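Local coordinates for protein prolyl-tRNA synthetase (Naegleria fowleri, PDB 6NAB) that probably catalyses the ATP-dependent attachment of proline to its cognate tRNA, by way of a prolyl-adenylate, as a class II aminoacyl-tRNA synthetase, at residues 242-247 with 263-268; 118-123 with 167-172; 17-22 with 227-232. One frame throughout, in Å; residues are numbered along the deposited sequence.

Overall arrangement
From the N terminus, residues 17-22 lead into helix 22-32 and meet the hairpin loop 227-232 some two hundred residues on, so contact 3 closes a long loop. Contact 2 is nested inside it, joining the head of helix 121-131 to strand 164-174 beside the bound proline. Contact 1 follows in series, where the chain leaves strand 232-243, passes through helix 245-250 and strand 253-255, and returns along strand 261-272. Contacts 1 and 2 meet directly, Ser268 OG lying 2.8 Å from Glu121 OE2, probably hydrogen-bonded; strands 164-174 and 261-272 are neighbours, and both contacts touch the proline. Contact 3 lies across the chain's centre, about 40 Å from contact 1 between centres.

Contact 1: residues 242-247 with 263-268; sequences LGQNFS and FAYQNS. With PRO (proline), chain N.
Over one face of the Tyr265 ring lies the side chain of Gln244: CG sits above the middle, 3.9 Å from the ring centroid in a CH-pi contact, and the amide follows across the ring, its plane only 15° from it. Here strand 232-243 ends beside its antiparallel neighbour 261-272, in the catalytic core of the class II synthetase. Leu242 and Gly243 both face Gln266 in a classic beta bulge, and a type II' turn, Leu242 to Asn245, leads into helix 245-250, between the two strands in the chain. The amide of Gln244 is tied down at its end, where NE2 donates to Phe263 O at 3.0 Å, arriving above the carbonyl plane. Backbone bonds hold the bulge, with Leu242 N to Gln266 O at 2.7 Å and Gln266 N to Gly243 O at 3.0 Å. Leu242 CD1 leans toward Ser268, whose hydroxyl is hydrogen-bonded to Glu121 OE2 beside the bound proline. Ser247 has OG tucked between its backbone N and carbonyl carbon (chi1 62°), from where it donates to Ala264 O at 2.8 Å, in the carbonyl plane. A water donates to Gly243 O and Gln266 OE1 and accepts from Ser247 N at 2.9 Å.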
loop_
_atom_site.group_PDB
_atom_site.type_symbol
_atom_site.label_atom_id
_atom_site.label_comp_id
_atom_site.label_asym_id
_atom_site.label_seq_id
_atom_site.Cartn_x
_atom_site.Cartn_y
_atom_site.Cartn_z
ATOM N N LEU B 242 2.647 -7.551 -24.383
ATOM C CA LEU B 242 1.478 -7.013 -25.065
ATOM C C LEU B 242 1.780 -6.608 -26.496
ATOM O O LEU B 242 0.856 -6.223 -27.223
ATOM C CB LEU B 242 0.907 -5.814 -24.297
ATOM C CG LEU B 242 0.694 -6.005 -22.791
ATOM C CD1 LEU B 242 0.237 -4.699 -22.133
ATOM C CD2 LEU B 242 -0.291 -7.147 -22.509
ATOM N N GLY B 243 3.037 -6.713 -26.926
ATOM C CA GLY B 243 3.380 -6.284 -28.277
ATOM C C GLY B 243 2.997 -4.833 -28.480
ATOM O O GLY B 243 3.229 -3.977 -27.616
ATOM N N GLN B 244 2.401 -4.544 -29.637
ATOM C CA GLN B 244 1.887 -3.216 -29.950
ATOM C C GLN B 244 0.365 -3.176 -29.925
ATOM O O GLN B 244 -0.233 -2.240 -30.459
ATOM C CB GLN B 244 2.416 -2.730 -31.306
ATOM C CG GLN B 244 3.947 -2.528 -31.370
ATOM C CD GLN B 244 4.467 -2.385 -32.795
ATOM O OE1 GLN B 244 4.029 -3.104 -33.693
ATOM N NE2 GLN B 244 5.408 -1.453 -33.008
ATOM N N ASN B 245 -0.273 -4.179 -29.310
ATOM C CA ASN B 245 -1.733 -4.250 -29.320
ATOM C C ASN B 245 -2.358 -3.072 -28.588
ATOM O O ASN B 245 -3.344 -2.494 -29.058
ATOM C CB ASN B 245 -2.206 -5.564 -28.695
ATOM C CG ASN B 245 -1.804 -6.771 -29.524
ATOM O OD1 ASN B 245 -1.712 -6.685 -30.737
ATOM N ND2 ASN B 245 -1.554 -7.893 -28.865
ATOM N N PHE B 246 -1.815 -2.719 -27.426
ATOM C CA PHE B 246 -2.353 -1.609 -26.653
ATOM C C PHE B 246 -1.841 -0.263 -27.154
ATOM O O PHE B 246 -2.587 0.727 -27.155
ATOM C CB PHE B 246 -2.005 -1.794 -25.175
ATOM C CG PHE B 246 -2.892 -2.777 -24.476
ATOM C CD1 PHE B 246 -2.604 -4.129 -24.505
ATOM C CD2 PHE B 246 -4.022 -2.344 -23.798
ATOM C CE1 PHE B 246 -3.426 -5.038 -23.866
ATOM C CE2 PHE B 246 -4.851 -3.247 -23.152
ATOM C CZ PHE B 246 -4.551 -4.591 -23.182
ATOM N N SER B 247 -0.581 -0.210 -27.598
ATOM C CA SER B 247 -0.031 1.057 -28.082
ATOM C C SER B 247 -0.694 1.503 -29.381
ATOM O O SER B 247 -0.782 2.706 -29.650
ATOM C CB SER B 247 1.471 0.930 -28.288
ATOM O OG SER B 247 1.745 -0.055 -29.263
ATOM N N PHE B 263 5.050 2.599 -33.023
ATOM C CA PHE B 263 4.317 2.253 -31.814
ATOM C C PHE B 263 5.243 1.592 -30.800
ATOM O O PHE B 263 6.135 0.819 -31.167
ATOM C CB PHE B 263 3.148 1.323 -32.144
ATOM C CG PHE B 263 2.078 1.977 -32.956
ATOM C CD1 PHE B 263 1.171 2.836 -32.350
ATOM C CD2 PHE B 263 1.978 1.744 -34.324
ATOM C CE1 PHE B 263 0.179 3.454 -33.090
ATOM C CE2 PHE B 263 0.988 2.353 -35.074
ATOM C CZ PHE B 263 0.086 3.214 -34.459
ATOM N N ALA B 264 5.030 1.898 -29.521
ATOM C CA ALA B 264 5.835 1.291 -28.466
ATOM C C ALA B 264 5.486 -0.185 -28.276
ATOM O O ALA B 264 4.354 -0.614 -28.503
ATOM C CB ALA B 264 5.618 2.030 -27.135
ATOM N N TYR B 265 6.474 -0.960 -27.834
ATOM C CA TYR B 265 6.255 -2.340 -27.406
ATOM C C TYR B 265 6.055 -2.344 -25.901
ATOM O O TYR B 265 6.819 -1.697 -25.173
ATOM C CB TYR B 265 7.438 -3.237 -27.782
ATOM C CG TYR B 265 7.496 -3.549 -29.253
ATOM C CD1 TYR B 265 6.913 -4.710 -29.752
ATOM C CD2 TYR B 265 8.099 -2.675 -30.150
ATOM C CE1 TYR B 265 6.944 -5.002 -31.110
ATOM C CE2 TYR B 265 8.132 -2.963 -31.523
ATOM C CZ TYR B 265 7.553 -4.129 -31.986
ATOM O OH TYR B 265 7.576 -4.429 -33.328
ATOM N N GLN B 266 5.028 -3.056 -25.435
ATOM C CA GLN B 266 4.666 -3.007 -24.028
ATOM C C GLN B 266 4.569 -4.391 -23.395
ATOM O O GLN B 266 4.249 -5.391 -24.051
ATOM C CB GLN B 266 3.344 -2.280 -23.835
ATOM C CG GLN B 266 3.372 -0.801 -24.242
ATOM C CD GLN B 266 2.008 -0.202 -24.082
ATOM O OE1 GLN B 266 1.186 -0.231 -25.010
ATOM N NE2 GLN B 266 1.724 0.285 -22.881
ATOM N N ASN B 267 4.821 -4.415 -22.085
ATOM C CA ASN B 267 4.580 -5.565 -21.221
ATOM C C ASN B 267 3.702 -5.125 -20.057
ATOM O O ASN B 267 3.684 -3.951 -19.678
ATOM C CB ASN B 267 5.875 -6.141 -20.609
ATOM C CG ASN B 267 6.920 -6.521 -21.638
ATOM O OD1 ASN B 267 6.605 -6.972 -22.740
ATOM N ND2 ASN B 267 8.191 -6.336 -21.274
ATOM N N SER B 268 3.011 -6.085 -19.455
ATOM C CA SER B 268 2.467 -5.883 -18.122
ATOM C C SER B 268 2.622 -7.182 -17.343
ATOM O O SER B 268 2.698 -8.269 -17.926
ATOM C CB SER B 268 0.996 -5.388 -18.151
ATOM O OG SER B 268 0.098 -6.384 -18.612
HETATM N N PRO N . -2.513 -6.604 -15.976
HETATM C CA PRO N . -2.130 -8.006 -16.180
HETATM C C PRO N . -3.200 -8.970 -15.669
HETATM O O PRO N . -3.032 -10.196 -15.741
HETATM C CB PRO N . -0.831 -8.145 -15.370
HETATM C CG PRO N . -0.930 -7.044 -14.316
HETATM C CD PRO N . -1.610 -5.911 -15.034
HETATM O OXT PRO N . -4.259 -8.541 -15.189
HETATM O O HOH W 1 0.948 -2.531 -26.660
HETATM O O HOH W 2 5.444 0.878 -35.298
#

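Contact 2: residues 118-123 with 167-172; sequences PTSETI and WQEGHS. With PRO (proline), chain N; AMP (adenosine monophosphate), chain M.
Glu169 reaches from its strand to Ser120. Its CB lies over one face of the Trp167 ring, toward the rim, and 3.7 Å from CD of the bound proline. CG stands between the backbone N and the carbonyl carbon (chi1 57°), and from there the extended chain carries the carboxylate to Ser120. OE1 accepts from Ser120 OG at 2.6 Å, and also from Gln144. OE2 takes two donors, Ser120 N at 3.0 Å on its syn lone pair and His171 NE2 at 2.9 Å from above the carboxylate plane; His171 ND1 is hydrogen-bonded to Tyr125 OH. Thr119, Ser120 and Glu121 form the TXE signature of class IIa synthetases, the loop that grips the amino group of the substrate, and Glu169 holds its middle residue. On either side of that residue the proline is gripped directly: its N donates to Thr119 OG1 at 2.8 Å and to Glu121 OE2 at 2.7 Å. Thr119 OG1 in turn donates to Glu121 OE1, linking the two. At the edge of the Trp167 ring, in its plane, lie Thr119 OG1 and the proline OXT, which is 3.5 Å from CH2.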
loop_
_atom_site.group_PDB
_atom_site.type_symbol
_atom_site.label_atom_id
_atom_site.label_comp_id
_atom_site.label_asym_id
_atom_site.label_seq_id
_atom_site.Cartn_x
_atom_site.Cartn_y
_atom_site.Cartn_z
ATOM N N PRO B 118 -10.406 -3.587 -12.845
ATOM C CA PRO B 118 -10.078 -5.025 -12.777
ATOM C C PRO B 118 -8.599 -5.264 -13.024
ATOM O O PRO B 118 -8.082 -6.362 -12.776
ATOM C CB PRO B 118 -10.949 -5.620 -13.886
ATOM C CG PRO B 118 -10.978 -4.540 -14.914
ATOM C CD PRO B 118 -10.984 -3.224 -14.150
ATOM N N THR B 119 -7.936 -4.235 -13.566
ATOM C CA THR B 119 -6.540 -4.171 -13.999
ATOM C C THR B 119 -6.396 -2.795 -14.640
ATOM O O THR B 119 -7.412 -2.226 -15.045
ATOM C CB THR B 119 -6.163 -5.303 -14.977
ATOM O OG1 THR B 119 -4.786 -5.155 -15.369
ATOM C CG2 THR B 119 -7.063 -5.300 -16.231
ATOM N N SER B 120 -5.179 -2.247 -14.759
ATOM C CA SER B 120 -5.039 -0.808 -15.017
ATOM C C SER B 120 -4.521 -0.445 -16.409
ATOM O O SER B 120 -4.185 0.727 -16.629
ATOM C CB SER B 120 -4.131 -0.177 -13.963
ATOM O OG SER B 120 -4.698 -0.337 -12.677
ATOM N N GLU B 121 -4.455 -1.388 -17.361
ATOM C CA GLU B 121 -4.032 -1.026 -18.719
ATOM C C GLU B 121 -4.804 0.190 -19.254
ATOM O O GLU B 121 -4.205 1.158 -19.735
ATOM C CB GLU B 121 -4.190 -2.216 -19.680
ATOM C CG GLU B 121 -3.081 -3.280 -19.606
ATOM C CD GLU B 121 -3.291 -4.251 -18.453
ATOM O OE1 GLU B 121 -4.341 -4.151 -17.783
ATOM O OE2 GLU B 121 -2.417 -5.116 -18.216
ATOM N N THR B 122 -6.139 0.145 -19.200
ATOM C CA THR B 122 -6.935 1.219 -19.787
ATOM C C THR B 122 -6.940 2.473 -18.922
ATOM O O THR B 122 -7.314 3.546 -19.420
ATOM C CB THR B 122 -8.379 0.758 -20.024
ATOM O OG1 THR B 122 -8.990 0.463 -18.762
ATOM C CG2 THR B 122 -8.437 -0.520 -20.924
ATOM N N ILE B 123 -6.510 2.357 -17.662
ATOM C CA ILE B 123 -6.367 3.508 -16.770
ATOM C C ILE B 123 -5.056 4.244 -17.026
ATOM O O ILE B 123 -4.998 5.478 -16.970
ATOM C CB ILE B 123 -6.470 3.048 -15.306
ATOM C CG1 ILE B 123 -7.898 2.574 -15.026
ATOM C CG2 ILE B 123 -6.033 4.205 -14.313
ATOM C CD1 ILE B 123 -8.097 1.904 -13.685
ATOM N N TRP B 167 -2.268 -6.692 -5.181
ATOM C CA TRP B 167 -1.208 -7.135 -6.075
ATOM C C TRP B 167 -0.217 -5.994 -6.280
ATOM O O TRP B 167 -0.378 -4.894 -5.740
ATOM C CB TRP B 167 -1.815 -7.657 -7.395
ATOM C CG TRP B 167 -2.358 -6.612 -8.374
ATOM C CD1 TRP B 167 -2.464 -5.244 -8.190
ATOM C CD2 TRP B 167 -2.838 -6.870 -9.701
ATOM N NE1 TRP B 167 -2.980 -4.652 -9.331
ATOM C CE2 TRP B 167 -3.208 -5.624 -10.270
ATOM C CE3 TRP B 167 -2.983 -8.038 -10.473
ATOM C CZ2 TRP B 167 -3.732 -5.520 -11.563
ATOM C CZ3 TRP B 167 -3.500 -7.930 -11.750
ATOM C CH2 TRP B 167 -3.882 -6.684 -12.283
ATOM N N GLN B 168 0.835 -6.282 -7.031
ATOM C CA GLN B 168 1.522 -5.269 -7.807
ATOM C C GLN B 168 1.222 -5.525 -9.275
ATOM O O GLN B 168 1.040 -6.669 -9.696
ATOM C CB GLN B 168 3.042 -5.263 -7.561
ATOM C CG GLN B 168 3.772 -6.593 -7.801
ATOM C CD GLN B 168 3.976 -6.944 -9.294
ATOM O OE1 GLN B 168 3.946 -8.120 -9.667
ATOM N NE2 GLN B 168 4.156 -5.928 -10.141
ATOM N N GLU B 169 1.117 -4.448 -10.043
ATOM C CA GLU B 169 1.051 -4.539 -11.494
ATOM C C GLU B 169 2.122 -3.617 -12.070
ATOM O O GLU B 169 2.187 -2.430 -11.715
ATOM C CB GLU B 169 -0.353 -4.196 -12.013
ATOM C CG GLU B 169 -0.903 -2.801 -11.602
ATOM C CD GLU B 169 -2.312 -2.550 -12.156
ATOM O OE1 GLU B 169 -3.170 -2.053 -11.390
ATOM O OE2 GLU B 169 -2.549 -2.826 -13.364
ATOM N N GLY B 170 3.011 -4.184 -12.882
ATOM C CA GLY B 170 4.043 -3.418 -13.566
ATOM C C GLY B 170 3.643 -3.216 -15.019
ATOM O O GLY B 170 3.054 -4.103 -15.637
ATOM N N HIS B 171 3.957 -2.032 -15.553
ATOM C CA HIS B 171 3.600 -1.663 -16.929
ATOM C C HIS B 171 4.806 -0.989 -17.564
ATOM O O HIS B 171 5.202 0.102 -17.138
ATOM C CB HIS B 171 2.383 -0.735 -16.960
ATOM C CG HIS B 171 1.135 -1.366 -16.446
ATOM N ND1 HIS B 171 0.170 -1.887 -17.288
ATOM C CD2 HIS B 171 0.703 -1.600 -15.183
ATOM C CE1 HIS B 171 -0.803 -2.411 -16.562
ATOM N NE2 HIS B 171 -0.509 -2.244 -15.283
ATOM N N SER B 172 5.394 -1.628 -18.570
ATOM C CA SER B 172 6.597 -1.113 -19.206
ATOM C C SER B 172 6.386 -0.937 -20.698
ATOM O O SER B 172 5.643 -1.694 -21.336
ATOM C CB SER B 172 7.792 -2.029 -18.984
ATOM O OG SER B 172 8.097 -2.104 -17.615
HETATM N N PRO N . -2.513 -6.604 -15.976
HETATM C CA PRO N . -2.130 -8.006 -16.180
HETATM C C PRO N . -3.200 -8.970 -15.669
HETATM O O PRO N . -3.032 -10.196 -15.741
HETATM C CB PRO N . -0.831 -8.145 -15.370
HETATM C CG PRO N . -0.930 -7.044 -14.316
HETATM C CD PRO N . -1.610 -5.911 -15.034
HETATM O OXT PRO N . -4.259 -8.541 -15.189
HETATM P P AMP M . -4.350 -13.043 -14.672
HETATM O O1P AMP M . -4.960 -11.709 -15.276
HETATM O O2P AMP M . -5.290 -14.282 -14.554
HETATM O O3P AMP M . -3.051 -13.340 -15.414
HETATM O "O5'" AMP M . -3.819 -12.774 -13.190
HETATM C "C5'" AMP M . -2.957 -11.680 -12.889
HETATM C "C4'" AMP M . -2.407 -11.794 -11.491
HETATM O "O4'" AMP M . -3.512 -11.703 -10.549
HETATM C "C3'" AMP M . -1.706 -13.116 -11.197
HETATM O "O3'" AMP M . -0.629 -12.903 -10.284
HETATM C "C2'" AMP M . -2.817 -13.960 -10.556
HETATM O "O2'" AMP M . -2.347 -14.964 -9.692
HETATM C "C1'" AMP M . -3.629 -12.905 -9.807
HETATM N N9 AMP M . -5.068 -13.189 -9.685
HETATM C C8 AMP M . -5.981 -13.230 -10.705
HETATM N N7 AMP M . -7.231 -13.304 -10.304
HETATM C C5 AMP M . -7.130 -13.327 -8.924
HETATM C C6 AMP M . -8.101 -13.371 -7.902
HETATM N N6 AMP M . -9.421 -13.384 -8.129
HETATM N N1 AMP M . -7.666 -13.372 -6.620
HETATM C C2 AMP M . -6.351 -13.325 -6.388
HETATM N N3 AMP M . -5.342 -13.273 -7.268
HETATM C C4 AMP M . -5.801 -13.273 -8.523
#

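Contact 3: residues 17-22 with 227-232; sequences KKQENF and IATNGR. With EDO (1,2-ethanediol), chain T.
The tip of the beta hairpin formed by strands 219-227 and 232-243 meets the N-terminal segment here, with Thr229 resting on Phe22. Gly231 and Arg232 both face Ile227 in a G1 beta bulge, and the glycine has the positive phi that goes with it. Thr229 projects its methyl over one face of the Phe22 ring: CG2 is 3.9 Å from the ring centroid, offset toward the rim, in a CH-pi contact. The ring gets there because Phe22 CG is anti to its backbone N (chi1 -170°). At its far end CZ touches Ile227 CG2 at 3.8 Å, while the Asn230 side chain crosses that of Phe22 at about a right angle, amide and ring planes 68° apart, with ND2 3.7 Å from CD2. Lys18, fully extended, crosses Thr229 obliquely and brings CE to 3.3 Å from OG1. Thr229 OG1 also has two waters, the closer 2.6 Å from it; this one takes a weak bond from Gln19 NE2, the other a weak bond from Lys18 NZ. Lys18 NZ donates to the carbonyl oxygens of Met281 and Gly284, and to O1 of an ethanediol probably from the crystallisation liquor. Met281 of helix 274-283 packs on both Phe22 and Ile227, and Asn230 ND2 is hydrogen-bonded to Tyr513 OH at the C terminus and to Asp464 OD1 of helix 462-466.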
loop_
_atom_site.group_PDB
_atom_site.type_symbol
_atom_site.label_atom_id
_atom_site.label_comp_id
_atom_site.label_asym_id
_atom_site.label_seq_id
_atom_site.Cartn_x
_atom_site.Cartn_y
_atom_site.Cartn_z
ATOM N N LYS B 17 -8.580 -33.270 9.116
ATOM C CA LYS B 17 -7.279 -33.496 8.501
ATOM C C LYS B 17 -7.238 -32.995 7.058
ATOM O O LYS B 17 -8.248 -32.969 6.351
ATOM C CB LYS B 17 -6.913 -34.980 8.534
ATOM C CG LYS B 17 -6.754 -35.564 9.930
ATOM C CD LYS B 17 -5.947 -36.856 9.873
ATOM C CE LYS B 17 -6.017 -37.638 11.187
ATOM N NZ LYS B 17 -7.155 -38.616 11.240
ATOM N N LYS B 18 -6.029 -32.626 6.625
ATOM C CA LYS B 18 -5.815 -32.096 5.277
ATOM C C LYS B 18 -6.311 -33.068 4.202
ATOM O O LYS B 18 -6.884 -32.644 3.189
ATOM C CB LYS B 18 -4.329 -31.780 5.094
ATOM C CG LYS B 18 -3.995 -30.875 3.907
ATOM C CD LYS B 18 -2.524 -30.466 3.929
ATOM C CE LYS B 18 -2.190 -29.540 2.766
ATOM N NZ LYS B 18 -0.750 -29.181 2.706
ATOM N N GLN B 19 -6.088 -34.371 4.404
ATOM C CA GLN B 19 -6.505 -35.409 3.466
ATOM C C GLN B 19 -7.939 -35.879 3.672
ATOM O O GLN B 19 -8.437 -36.677 2.866
ATOM C CB GLN B 19 -5.571 -36.622 3.558
ATOM C CG GLN B 19 -4.285 -36.478 2.761
ATOM C CD GLN B 19 -4.530 -36.520 1.256
ATOM O OE1 GLN B 19 -5.583 -36.971 0.797
ATOM N NE2 GLN B 19 -3.562 -36.047 0.484
ATOM N N GLU B 20 -8.609 -35.420 4.724
ATOM C CA GLU B 20 -9.982 -35.820 5.003
ATOM C C GLU B 20 -11.001 -34.929 4.290
ATOM O O GLU B 20 -11.959 -35.430 3.691
ATOM C CB GLU B 20 -10.189 -35.812 6.530
ATOM C CG GLU B 20 -11.572 -36.128 7.028
ATOM C CD GLU B 20 -11.712 -35.950 8.541
ATOM O OE1 GLU B 20 -10.690 -35.746 9.236
ATOM O OE2 GLU B 20 -12.860 -36.007 9.031
ATOM N N ASN B 21 -10.801 -33.606 4.343
ATOM C CA ASN B 21 -11.738 -32.638 3.764
ATOM C C ASN B 21 -10.918 -31.368 3.547
ATOM O O ASN B 21 -10.704 -30.607 4.495
ATOM C CB ASN B 21 -12.927 -32.384 4.682
ATOM C CG ASN B 21 -13.996 -31.489 4.046
ATOM O OD1 ASN B 21 -13.730 -30.722 3.127
ATOM N ND2 ASN B 21 -15.206 -31.564 4.575
ATOM N N PHE B 22 -10.425 -31.184 2.321
ATOM C CA PHE B 22 -9.399 -30.177 2.084
ATOM C C PHE B 22 -9.935 -28.771 2.311
ATOM O O PHE B 22 -9.252 -27.935 2.915
ATOM C CB PHE B 22 -8.822 -30.334 0.671
ATOM C CG PHE B 22 -7.589 -29.489 0.417
ATOM C CD1 PHE B 22 -6.560 -29.433 1.352
ATOM C CD2 PHE B 22 -7.459 -28.761 -0.754
ATOM C CE1 PHE B 22 -5.429 -28.657 1.130
ATOM C CE2 PHE B 22 -6.328 -27.987 -0.986
ATOM C CZ PHE B 22 -5.308 -27.937 -0.042
ATOM N N ILE B 227 -0.605 -28.022 -6.061
ATOM C CA ILE B 227 -1.241 -28.359 -4.790
ATOM C C ILE B 227 -1.330 -29.879 -4.736
ATOM O O ILE B 227 -2.190 -30.484 -5.379
ATOM C CB ILE B 227 -2.623 -27.715 -4.651
ATOM C CG1 ILE B 227 -2.548 -26.209 -4.969
ATOM C CG2 ILE B 227 -3.189 -27.970 -3.223
ATOM C CD1 ILE B 227 -1.483 -25.456 -4.197
ATOM N N ALA B 228 -0.461 -30.499 -3.936
ATOM C CA ALA B 228 -0.362 -31.954 -3.926
ATOM C C ALA B 228 -1.627 -32.626 -3.387
ATOM O O ALA B 228 -1.975 -33.718 -3.841
ATOM C CB ALA B 228 0.856 -32.382 -3.100
ATOM N N THR B 229 -2.345 -31.984 -2.458
ATOM C CA THR B 229 -3.434 -32.671 -1.766
ATOM C C THR B 229 -4.557 -33.072 -2.720
ATOM O O THR B 229 -5.035 -34.208 -2.674
ATOM C CB THR B 229 -3.974 -31.806 -0.620
ATOM O OG1 THR B 229 -2.975 -31.679 0.401
ATOM C CG2 THR B 229 -5.221 -32.442 -0.012
ATOM N N ASN B 230 -5.003 -32.162 -3.591
ATOM C CA ASN B 230 -6.023 -32.519 -4.574
ATOM C C ASN B 230 -5.493 -32.524 -6.004
ATOM O O ASN B 230 -6.290 -32.570 -6.947
ATOM C CB ASN B 230 -7.244 -31.600 -4.469
ATOM C CG ASN B 230 -6.883 -30.138 -4.548
ATOM O OD1 ASN B 230 -5.719 -29.779 -4.745
ATOM N ND2 ASN B 230 -7.882 -29.274 -4.390
ATOM N N GLY B 231 -4.175 -32.501 -6.184
ATOM C CA GLY B 231 -3.582 -32.651 -7.510
ATOM C C GLY B 231 -3.959 -31.570 -8.499
ATOM O O GLY B 231 -4.236 -31.870 -9.668
ATOM N N ARG B 232 -3.990 -30.315 -8.049
ATOM C CA ARG B 232 -4.433 -29.191 -8.854
ATOM C C ARG B 232 -3.296 -28.199 -9.017
ATOM O O ARG B 232 -2.510 -27.996 -8.091
ATOM C CB ARG B 232 -5.634 -28.492 -8.206
ATOM C CG ARG B 232 -6.931 -29.176 -8.551
ATOM C CD ARG B 232 -8.126 -28.603 -7.819
ATOM N NE ARG B 232 -9.209 -29.571 -7.848
ATOM C CZ ARG B 232 -10.039 -29.728 -8.874
ATOM N NH1 ARG B 232 -9.919 -28.954 -9.943
ATOM N NH2 ARG B 232 -10.997 -30.652 -8.820
HETATM C C1 EDO T . 2.519 -31.015 4.761
HETATM O O1 EDO T . 1.110 -31.119 4.548
HETATM C C2 EDO T . 3.181 -30.623 3.456
HETATM O O2 EDO T . 4.591 -30.701 3.641
HETATM O O HOH W 3 -1.150 -29.698 -0.700
HETATM O O HOH W 4 -2.467 -33.867 1.807
#